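Local coordinates for hydrogenase maturation factor (Thermoanaerobacter tengcongensis, PDB 3VTH), which probably transfers the carbamoyl group of carbamoyl phosphate, at the expense of ATP, to the C-terminal cysteine of HypE during [NiFe]-hydrogenase maturation, at residues E66-P71 against D78-R83; K206-A211 against V354-N359; F673-V678 against L710-E715. All coordinates share one frame; numbering follows the deposited sequence.

Interaction 1: E66-P71 against D78-R83; sequences EIKENP and DEIQVR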
loop_
_atom_site.group_PDB
_atom_site.type_symbol
_atom_site.label_atom_id
_atom_site.label_comp_id
_atom_site.label_asym_id
_atom_site.label_seq_id
_atom_site.Cartn_x
_atom_site.Cartn_y
_atom_site.Cartn_z
ATOM N N GLU A 66 -19.399 -9.236 26.108
ATOM C CA GLU A 66 -19.578 -7.941 25.428
ATOM C C GLU A 66 -18.312 -7.501 24.705
ATOM O O GLU A 66 -18.379 -7.035 23.570
ATOM C CB GLU A 66 -20.049 -6.845 26.380
ATOM C CG GLU A 66 -21.552 -6.584 26.348
ATOM C CD GLU A 66 -21.950 -5.629 25.233
ATOM O OE1 GLU A 66 -21.571 -4.441 25.302
ATOM O OE2 GLU A 66 -22.650 -6.065 24.288
ATOM N N ILE A 67 -17.166 -7.658 25.359
ATOM C CA ILE A 67 -15.895 -7.325 24.725
ATOM C C ILE A 67 -15.683 -8.171 23.466
ATOM O O ILE A 67 -15.355 -7.632 22.409
ATOM C CB ILE A 67 -14.701 -7.487 25.673
ATOM C CG1 ILE A 67 -14.757 -6.440 26.786
ATOM C CG2 ILE A 67 -13.394 -7.335 24.888
ATOM C CD1 ILE A 67 -13.770 -6.670 27.919
ATOM N N LYS A 68 -15.893 -9.483 23.579
ATOM C CA LYS A 68 -15.706 -10.402 22.456
ATOM C C LYS A 68 -16.713 -10.139 21.334
ATOM O O LYS A 68 -16.361 -10.234 20.159
ATOM C CB LYS A 68 -15.777 -11.873 22.918
ATOM C CG LYS A 68 -14.679 -12.265 23.936
ATOM C CD LYS A 68 -14.854 -13.681 24.462
ATOM C CE LYS A 68 -13.570 -14.214 25.090
ATOM N NZ LYS A 68 -13.764 -15.570 25.702
ATOM N N GLU A 69 -17.951 -9.799 21.694
ATOM C CA GLU A 69 -19.044 -9.663 20.718
ATOM C C GLU A 69 -19.124 -8.313 20.013
ATOM O O GLU A 69 -19.400 -8.259 18.813
ATOM C CB GLU A 69 -20.398 -9.980 21.352
ATOM C CG GLU A 69 -20.758 -11.452 21.316
ATOM C CD GLU A 69 -21.995 -11.782 22.140
ATOM O OE1 GLU A 69 -22.783 -10.863 22.465
ATOM O OE2 GLU A 69 -22.175 -12.972 22.464
ATOM N N ASN A 70 -18.952 -7.220 20.752
ATOM C CA ASN A 70 -18.911 -5.914 20.081
ATOM C C ASN A 70 -17.827 -4.992 20.591
ATOM O O ASN A 70 -18.107 -3.998 21.262
ATOM C CB ASN A 70 -20.280 -5.226 19.982
ATOM C CG ASN A 70 -20.960 -5.102 21.289
ATOM O OD1 ASN A 70 -21.695 -6.005 21.707
ATOM N ND2 ASN A 70 -20.763 -3.960 21.950
ATOM N N PRO A 71 -16.574 -5.337 20.266
ATOM C CA PRO A 71 -15.459 -4.494 20.616
ATOM C C PRO A 71 -15.549 -3.174 19.844
ATOM O O PRO A 71 -16.320 -3.061 18.889
ATOM C CB PRO A 71 -14.250 -5.315 20.142
ATOM C CG PRO A 71 -14.750 -6.099 19.015
ATOM C CD PRO A 71 -16.169 -6.438 19.366
ATOM N N ASP A 78 -6.319 -9.362 18.523
ATOM C CA ASP A 78 -5.687 -10.631 18.160
ATOM C C ASP A 78 -5.706 -11.661 19.303
ATOM O O ASP A 78 -5.623 -12.850 19.068
ATOM C CB ASP A 78 -4.249 -10.388 17.678
ATOM C CG ASP A 78 -4.189 -9.524 16.433
ATOM O OD1 ASP A 78 -4.942 -9.800 15.473
ATOM O OD2 ASP A 78 -3.391 -8.561 16.418
ATOM N N GLU A 79 -5.781 -11.182 20.551
ATOM C CA GLU A 79 -5.777 -12.086 21.716
ATOM C C GLU A 79 -6.385 -11.440 22.953
ATOM O O GLU A 79 -6.167 -10.240 23.227
ATOM C CB GLU A 79 -4.359 -12.595 22.030
ATOM C CG GLU A 79 -4.273 -13.605 23.202
ATOM C CD GLU A 79 -2.846 -14.049 23.521
ATOM O OE1 GLU A 79 -2.687 -15.026 24.282
ATOM O OE2 GLU A 79 -1.884 -13.425 23.008
ATOM N N ILE A 80 -7.151 -12.248 23.689
ATOM C CA ILE A 80 -7.701 -11.866 24.988
ATOM C C ILE A 80 -7.221 -12.914 25.999
ATOM O O ILE A 80 -7.439 -14.107 25.799
ATOM C CB ILE A 80 -9.267 -11.831 24.967
ATOM C CG1 ILE A 80 -9.783 -10.737 24.023
ATOM C CG2 ILE A 80 -9.841 -11.631 26.375
ATOM C CD1 ILE A 80 -11.294 -10.784 23.749
ATOM N N GLN A 81 -6.549 -12.479 27.062
ATOM C CA GLN A 81 -6.099 -13.408 28.109
ATOM C C GLN A 81 -6.882 -13.100 29.369
ATOM O O GLN A 81 -7.036 -11.938 29.737
ATOM C CB GLN A 81 -4.593 -13.286 28.390
ATOM C CG GLN A 81 -3.680 -13.692 27.240
ATOM C CD GLN A 81 -2.199 -13.486 27.548
ATOM O OE1 GLN A 81 -1.830 -12.861 28.554
ATOM N NE2 GLN A 81 -1.346 -14.005 26.677
ATOM N N VAL A 82 -7.387 -14.140 30.021
ATOM C CA VAL A 82 -8.197 -13.974 31.226
ATOM C C VAL A 82 -7.596 -14.850 32.322
ATOM O O VAL A 82 -7.374 -16.039 32.110
ATOM C CB VAL A 82 -9.671 -14.369 30.948
ATOM C CG1 VAL A 82 -10.532 -14.351 32.232
ATOM C CG2 VAL A 82 -10.273 -13.474 29.856
ATOM N N ARG A 83 -7.334 -14.252 33.483
ATOM C CA ARG A 83 -6.742 -14.963 34.623
ATOM C C ARG A 83 -7.584 -14.734 35.879
ATOM O O ARG A 83 -8.068 -13.629 36.108
ATOM C CB ARG A 83 -5.331 -14.437 34.908
ATOM C CG ARG A 83 -4.258 -14.745 33.862
ATOM C CD ARG A 83 -3.106 -13.739 34.013
ATOM N NE ARG A 83 -1.865 -14.138 33.342
ATOM C CZ ARG A 83 -1.471 -13.719 32.138
ATOM N NH1 ARG A 83 -2.222 -12.891 31.426
ATOM N NH2 ARG A 83 -0.313 -14.143 31.639
#
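Ile80 reaches from the edge strand 76-85 to the last turn of helix 57-69, where it meets Ile67 and Lys68 in the acylphosphatase-like domain, an alpha/beta sandwich with helices packed on one face of the sheet. Its CB points toward the helix. CG2 branches off opposite the backbone N and leaves the touching to the other arm. There CG1 lies anti to the carbonyl carbon (chi1 -65°), and the extended chi2 (170°) carries CD1 on toward the helix. CD1 lies 3.7 Å from CG of Lys68 and 4.2 Å from CG2 of Ile67, the two side chains each crossing it at a slant. An aliphatic chain suits the place, since it packs strand against helix and has no polar atoms to satisfy. Ile67 is buried and also packs on Ile16 of the neighbouring strand and on Phe25 and Ile32 of helix 25-35. Lys68, by contrast, sits at the surface: it lends its methylene to the apolar patch and runs on in extended form to its ammonium group. Along strand 76-85, Glu79, Gln81 and Arg83 form a polar row. There Gln81 NE2 gives a hydrogen bond of 2.9 Å to Glu79 OE1, meeting that oxygen from above the carboxylate plane.

Interaction 2: K206-A211 against V354-N359; sequences KCVAKA and VFLLNN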
loop_
_atom_site.group_PDB
_atom_site.type_symbol
_atom_site.label_atom_id
_atom_site.label_comp_id
_atom_site.label_asym_id
_atom_site.label_seq_id
_atom_site.Cartn_x
_atom_site.Cartn_y
_atom_site.Cartn_z
ATOM N N LYS A 206 -13.251 28.558 2.008
ATOM C CA LYS A 206 -13.776 29.341 0.892
ATOM C C LYS A 206 -12.653 29.988 0.076
ATOM O O LYS A 206 -12.762 30.111 -1.133
ATOM C CB LYS A 206 -14.750 30.409 1.398
ATOM C CG LYS A 206 -15.831 30.802 0.399
ATOM C CD LYS A 206 -17.114 31.291 1.125
ATOM C CE LYS A 206 -17.641 30.182 2.076
ATOM N NZ LYS A 206 -18.745 30.623 2.973
ATOM N N CYS A 207 -11.577 30.407 0.743
ATOM C CA CYS A 207 -10.415 30.946 0.033
ATOM C C CYS A 207 -9.800 29.888 -0.907
ATOM O O CYS A 207 -9.392 30.199 -2.037
ATOM C CB CYS A 207 -9.371 31.474 1.025
ATOM S SG CYS A 207 -9.938 32.838 2.108
ATOM N N VAL A 208 -9.749 28.650 -0.417
ATOM C CA VAL A 208 -9.263 27.496 -1.185
ATOM C C VAL A 208 -10.169 27.210 -2.379
ATOM O O VAL A 208 -9.681 27.079 -3.508
ATOM C CB VAL A 208 -9.115 26.247 -0.287
ATOM C CG1 VAL A 208 -8.845 24.971 -1.117
ATOM C CG2 VAL A 208 -8.002 26.472 0.714
ATOM N N ALA A 209 -11.480 27.158 -2.123
ATOM C CA ALA A 209 -12.480 26.941 -3.177
ATOM C C ALA A 209 -12.359 27.958 -4.305
ATOM O O ALA A 209 -12.412 27.588 -5.479
ATOM C CB ALA A 209 -13.883 26.956 -2.604
ATOM N N LYS A 210 -12.185 29.228 -3.946
ATOM C CA LYS A 210 -12.041 30.284 -4.952
ATOM C C LYS A 210 -10.782 30.092 -5.799
ATOM O O LYS A 210 -10.843 30.174 -7.027
ATOM C CB LYS A 210 -12.097 31.680 -4.316
ATOM C CG LYS A 210 -13.455 31.966 -3.668
ATOM C CD LYS A 210 -13.884 33.423 -3.742
ATOM C CE LYS A 210 -15.270 33.587 -3.103
ATOM N NZ LYS A 210 -15.830 34.964 -3.275
ATOM N N ALA A 211 -9.650 29.813 -5.152
ATOM C CA ALA A 211 -8.414 29.527 -5.892
ATOM C C ALA A 211 -8.595 28.360 -6.885
ATOM O O ALA A 211 -8.227 28.476 -8.065
ATOM C CB ALA A 211 -7.268 29.260 -4.939
ATOM N N VAL A 354 -1.440 28.760 -3.744
ATOM C CA VAL A 354 -1.886 29.112 -2.383
ATOM C C VAL A 354 -1.806 27.883 -1.484
ATOM O O VAL A 354 -1.733 26.759 -1.980
ATOM C CB VAL A 354 -3.329 29.692 -2.366
ATOM C CG1 VAL A 354 -3.450 30.934 -3.296
ATOM C CG2 VAL A 354 -4.330 28.622 -2.774
ATOM N N PHE A 355 -1.816 28.099 -0.169
ATOM C CA PHE A 355 -1.609 27.020 0.791
ATOM C C PHE A 355 -2.698 27.006 1.850
ATOM O O PHE A 355 -3.103 28.066 2.340
ATOM C CB PHE A 355 -0.258 27.190 1.505
ATOM C CG PHE A 355 0.934 27.050 0.602
ATOM C CD1 PHE A 355 1.705 25.888 0.629
ATOM C CD2 PHE A 355 1.309 28.099 -0.253
ATOM C CE1 PHE A 355 2.832 25.751 -0.214
ATOM C CE2 PHE A 355 2.418 27.980 -1.082
ATOM C CZ PHE A 355 3.179 26.810 -1.068
ATOM N N LEU A 356 -3.156 25.800 2.201
ATOM C CA LEU A 356 -3.994 25.617 3.374
ATOM C C LEU A 356 -3.191 24.852 4.419
ATOM O O LEU A 356 -3.076 23.611 4.370
ATOM C CB LEU A 356 -5.310 24.889 3.053
ATOM C CG LEU A 356 -6.311 24.825 4.219
ATOM C CD1 LEU A 356 -6.896 26.207 4.537
ATOM C CD2 LEU A 356 -7.433 23.810 3.952
ATOM N N LEU A 357 -2.633 25.618 5.350
ATOM C CA LEU A 357 -1.813 25.106 6.439
ATOM C C LEU A 357 -2.672 24.762 7.665
ATOM O O LEU A 357 -3.847 25.107 7.715
ATOM C CB LEU A 357 -0.840 26.215 6.842
ATOM C CG LEU A 357 0.549 26.432 6.233
ATOM C CD1 LEU A 357 0.766 25.863 4.821
ATOM C CD2 LEU A 357 0.931 27.888 6.315
ATOM N N ASN A 358 -2.075 24.076 8.648
ATOM C CA ASN A 358 -2.653 24.009 9.985
ATOM C C ASN A 358 -1.550 23.823 11.024
ATOM O O ASN A 358 -0.407 23.509 10.671
ATOM C CB ASN A 358 -3.742 22.917 10.084
ATOM C CG ASN A 358 -3.182 21.513 10.061
ATOM O OD1 ASN A 358 -2.395 21.118 10.941
ATOM N ND2 ASN A 358 -3.615 20.726 9.075
ATOM N N ASN A 359 -1.875 24.020 12.299
ATOM C CA ASN A 359 -0.846 23.956 13.325
ATOM C C ASN A 359 -0.858 22.662 14.133
ATOM O O ASN A 359 -0.351 22.642 15.235
ATOM C CB ASN A 359 -0.920 25.195 14.246
ATOM C CG ASN A 359 -2.261 25.317 14.951
ATOM O OD1 ASN A 359 -3.224 24.609 14.624
ATOM N ND2 ASN A 359 -2.329 26.192 15.932
#
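Val208 lays its CG2 methyl against Leu356, between its CB (3.9 Å) and its tip methyl CD1 (4.0 Å), the two side chains crossing at about a right angle. A chi1 of 170° sets CG1 of the valine opposite the backbone N and leaves CG2 to face the strand. One helical turn on, Ala211 CB meets Val354 CG2 at 3.7 Å. Alanine suits a buried point where one methyl is enough to meet Val354 CG2. Helix 204-213 thus lies over one face of the large mixed sheet of the YrdC/Sua5-like domain, and residues three apart on the helix, Val208 and Ala211, meet residues two apart on strand 354-358, Leu356 and Val354. Phe355, between them, points away from the helix. Strands 193-196 and 218-221 flank strand 354-358 and widen the apolar surface: Phe195 touches Val208 and Val354, and Val218 touches Ala211 and Val354. Leu317 of helix 312-320 also packs on Val208. Cys207, next to Val208 on the helix, is joined by a disulfide to Cys200, which ties the start of the helix to the chain just before it.

Interaction 3: F673-V678 against L710-E715; sequences FHNTVV and LRRLIE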
loop_
_atom_site.group_PDB
_atom_site.type_symbol
_atom_site.label_atom_id
_atom_site.label_comp_id
_atom_site.label_asym_id
_atom_site.label_seq_id
_atom_site.Cartn_x
_atom_site.Cartn_y
_atom_site.Cartn_z
ATOM N N PHE A 673 -2.011 -11.617 -27.111
ATOM C CA PHE A 673 -0.768 -11.687 -26.344
ATOM C C PHE A 673 -1.019 -12.027 -24.866
ATOM O O PHE A 673 -0.336 -12.904 -24.317
ATOM C CB PHE A 673 0.055 -10.394 -26.502
ATOM C CG PHE A 673 1.175 -10.265 -25.516
ATOM C CD1 PHE A 673 2.251 -11.154 -25.537
ATOM C CD2 PHE A 673 1.152 -9.257 -24.553
ATOM C CE1 PHE A 673 3.291 -11.051 -24.591
ATOM C CE2 PHE A 673 2.186 -9.136 -23.612
ATOM C CZ PHE A 673 3.256 -10.033 -23.630
ATOM N N HIS A 674 -1.977 -11.344 -24.226
ATOM C CA HIS A 674 -2.304 -11.619 -22.808
ATOM C C HIS A 674 -2.712 -13.094 -22.649
ATOM O O HIS A 674 -2.251 -13.786 -21.740
ATOM C CB HIS A 674 -3.433 -10.715 -22.305
ATOM C CG HIS A 674 -3.000 -9.330 -21.918
ATOM N ND1 HIS A 674 -2.759 -8.337 -22.843
ATOM C CD2 HIS A 674 -2.799 -8.768 -20.699
ATOM C CE1 HIS A 674 -2.422 -7.223 -22.211
ATOM N NE2 HIS A 674 -2.444 -7.456 -20.908
ATOM N N ASN A 675 -3.561 -13.570 -23.556
ATOM C CA ASN A 675 -4.030 -14.959 -23.510
ATOM C C ASN A 675 -2.917 -15.987 -23.677
ATOM O O ASN A 675 -2.965 -17.064 -23.077
ATOM C CB ASN A 675 -5.104 -15.215 -24.569
ATOM C CG ASN A 675 -6.405 -14.505 -24.277
ATOM O OD1 ASN A 675 -6.732 -14.180 -23.121
ATOM N ND2 ASN A 675 -7.170 -14.257 -25.338
ATOM N N THR A 676 -1.936 -15.656 -24.512
ATOM C CA THR A 676 -0.756 -16.484 -24.711
ATOM C C THR A 676 0.033 -16.670 -23.388
ATOM O O THR A 676 0.384 -17.796 -23.002
ATOM C CB THR A 676 0.150 -15.877 -25.793
ATOM O OG1 THR A 676 -0.617 -15.680 -26.989
ATOM C CG2 THR A 676 1.344 -16.811 -26.100
ATOM N N VAL A 677 0.305 -15.568 -22.709
ATOM C CA VAL A 677 1.010 -15.630 -21.418
ATOM C C VAL A 677 0.203 -16.499 -20.441
ATOM O O VAL A 677 0.743 -17.430 -19.851
ATOM C CB VAL A 677 1.253 -14.235 -20.841
ATOM C CG1 VAL A 677 1.837 -14.312 -19.404
ATOM C CG2 VAL A 677 2.167 -13.428 -21.777
ATOM N N VAL A 678 -1.098 -16.235 -20.332
ATOM C CA VAL A 678 -1.962 -17.075 -19.503
ATOM C C VAL A 678 -1.820 -18.545 -19.873
ATOM O O VAL A 678 -1.597 -19.389 -18.992
ATOM C CB VAL A 678 -3.452 -16.608 -19.540
ATOM C CG1 VAL A 678 -4.398 -17.632 -18.866
ATOM C CG2 VAL A 678 -3.575 -15.234 -18.878
ATOM N N LEU A 710 -3.913 -11.650 -13.919
ATOM C CA LEU A 710 -4.214 -12.202 -12.599
ATOM C C LEU A 710 -5.534 -12.975 -12.596
ATOM O O LEU A 710 -5.576 -14.140 -12.199
ATOM C CB LEU A 710 -4.239 -11.099 -11.527
ATOM C CG LEU A 710 -4.409 -11.668 -10.107
ATOM C CD1 LEU A 710 -3.181 -12.486 -9.699
ATOM C CD2 LEU A 710 -4.740 -10.585 -9.054
ATOM N N ARG A 711 -6.609 -12.340 -13.049
ATOM C CA ARG A 711 -7.931 -12.957 -12.994
ATOM C C ARG A 711 -8.024 -14.201 -13.888
ATOM O O ARG A 711 -8.524 -15.236 -13.475
ATOM C CB ARG A 711 -9.030 -11.946 -13.359
ATOM C CG ARG A 711 -10.429 -12.565 -13.453
ATOM C CD ARG A 711 -11.492 -11.565 -13.875
ATOM N NE ARG A 711 -11.350 -11.143 -15.267
ATOM C CZ ARG A 711 -11.761 -11.857 -16.309
ATOM N NH1 ARG A 711 -12.336 -13.039 -16.122
ATOM N NH2 ARG A 711 -11.601 -11.391 -17.537
ATOM N N ARG A 712 -7.536 -14.094 -15.113
ATOM C CA ARG A 712 -7.637 -15.183 -16.065
ATOM C C ARG A 712 -6.824 -16.392 -15.627
ATOM O O ARG A 712 -7.269 -17.521 -15.770
ATOM C CB ARG A 712 -7.194 -14.691 -17.435
ATOM C CG ARG A 712 -8.290 -13.990 -18.172
ATOM C CD ARG A 712 -8.882 -15.038 -19.066
ATOM N NE ARG A 712 -10.127 -14.664 -19.681
ATOM C CZ ARG A 712 -10.560 -15.170 -20.828
ATOM N NH1 ARG A 712 -9.816 -16.045 -21.507
ATOM N NH2 ARG A 712 -11.725 -14.769 -21.301
ATOM N N LEU A 713 -5.640 -16.143 -15.074
ATOM C CA LEU A 713 -4.782 -17.224 -14.611
ATOM C C LEU A 713 -5.367 -17.875 -13.371
ATOM O O LEU A 713 -5.409 -19.093 -13.289
ATOM C CB LEU A 713 -3.351 -16.723 -14.369
ATOM C CG LEU A 713 -2.172 -17.694 -14.395
ATOM C CD1 LEU A 713 -2.240 -18.750 -15.504
ATOM C CD2 LEU A 713 -0.883 -16.860 -14.510
ATOM N N ILE A 714 -5.856 -17.071 -12.428
ATOM C CA ILE A 714 -6.526 -17.619 -11.253
ATOM C C ILE A 714 -7.732 -18.474 -11.673
ATOM O O ILE A 714 -7.922 -19.577 -11.165
ATOM C CB ILE A 714 -6.987 -16.526 -10.254
ATOM C CG1 ILE A 714 -5.800 -15.887 -9.529
ATOM C CG2 ILE A 714 -7.983 -17.106 -9.222
ATOM C CD1 ILE A 714 -6.197 -14.685 -8.632
ATOM N N GLU A 715 -8.541 -17.970 -12.600
ATOM C CA GLU A 715 -9.715 -18.716 -13.061
ATOM C C GLU A 715 -9.323 -20.028 -13.739
ATOM O O GLU A 715 -9.827 -21.091 -13.362
ATOM C CB GLU A 715 -10.572 -17.871 -13.997
ATOM C CG GLU A 715 -11.318 -16.711 -13.298
ATOM C CD GLU A 715 -12.027 -15.787 -14.286
ATOM O OE1 GLU A 715 -12.003 -16.065 -15.503
ATOM O OE2 GLU A 715 -12.626 -14.792 -13.851
HETATM O O HOH W 1 -6.536 -15.638 -20.849
#
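Val678 makes the apolar part of this contact, using its two methyls on two neighbours. CG2 lies 3.9 Å from Arg712 CB, the valine crossing the root of the arginine at about a right angle, while CG1 is 4.1 Å from Leu713 CD1, the two side chains lying alongside and running opposite ways. The same leucine methyl comes 3.6 Å from the backbone O of Val678. Valine, compact and branched at CB, fits a point where the CA atoms of Val678 and Leu713 are only 5.6 Å apart; the longer Leu713 reaches Val678 with its CD1 and also packs on Leu699 of strand 696-700.

The polar part lies one turn back, at Asn675. Its OD1 is 3.9 Å from Arg712 NH1, too long for a direct bond, and a water mediates: it donates to Asn675 OD1 at 2.7 Å and receives a weak, long bond from Arg712 NH1. Amide and guanidinium planes are 23° apart. In Arg712 the bend at chi2 (-96°) swings the chain over toward Asn675, so that the guanidinium comes near the amide. Stronger partners lie outside: Glu632 forms a salt bridge with Arg712 NH2, and Tyr708 OH is hydrogen-bonded to Asn675 OD1, while Asn675 ND2 binds the carbonyls of Ser631 and Glu633. These bonds hold the buried amide firmly.

Within helix 707-719, a charged pair joins residues four apart: Arg711 NH1 meets Glu715 OE2 at 2.9 Å from the syn side, though tilted out of the carboxylate plane.

The two segments run in roughly the same direction, crossing at -38° with their axes 9.9 Å apart. Helix 666-692 leads through strand 696-700 into helix 707-719, which lies against the sheet, an alpha/beta layering in keeping with the actin-like ATPase fold of the Kae1-like domain.

In the fold
The three contacts follow one another along the chain in separate parts of it, their centres 44 to 47 Å apart and with no atoms touching. Interactions 1 and 2 each set a helix on a beta-sheet, whereas interaction 3 joins two helices. The chemistry follows the degree of burial: interaction 2 is wholly buried and purely aliphatic, on a strand inside its sheet, while interaction 1 sits at an edge strand and mixes a buried isoleucine with an exposed lysine. Interaction 3, though buried, adds a polar side with a water and outside partners. In interaction 3 the side chain of Val678 lies about 11 Å from the bound ADP analogue.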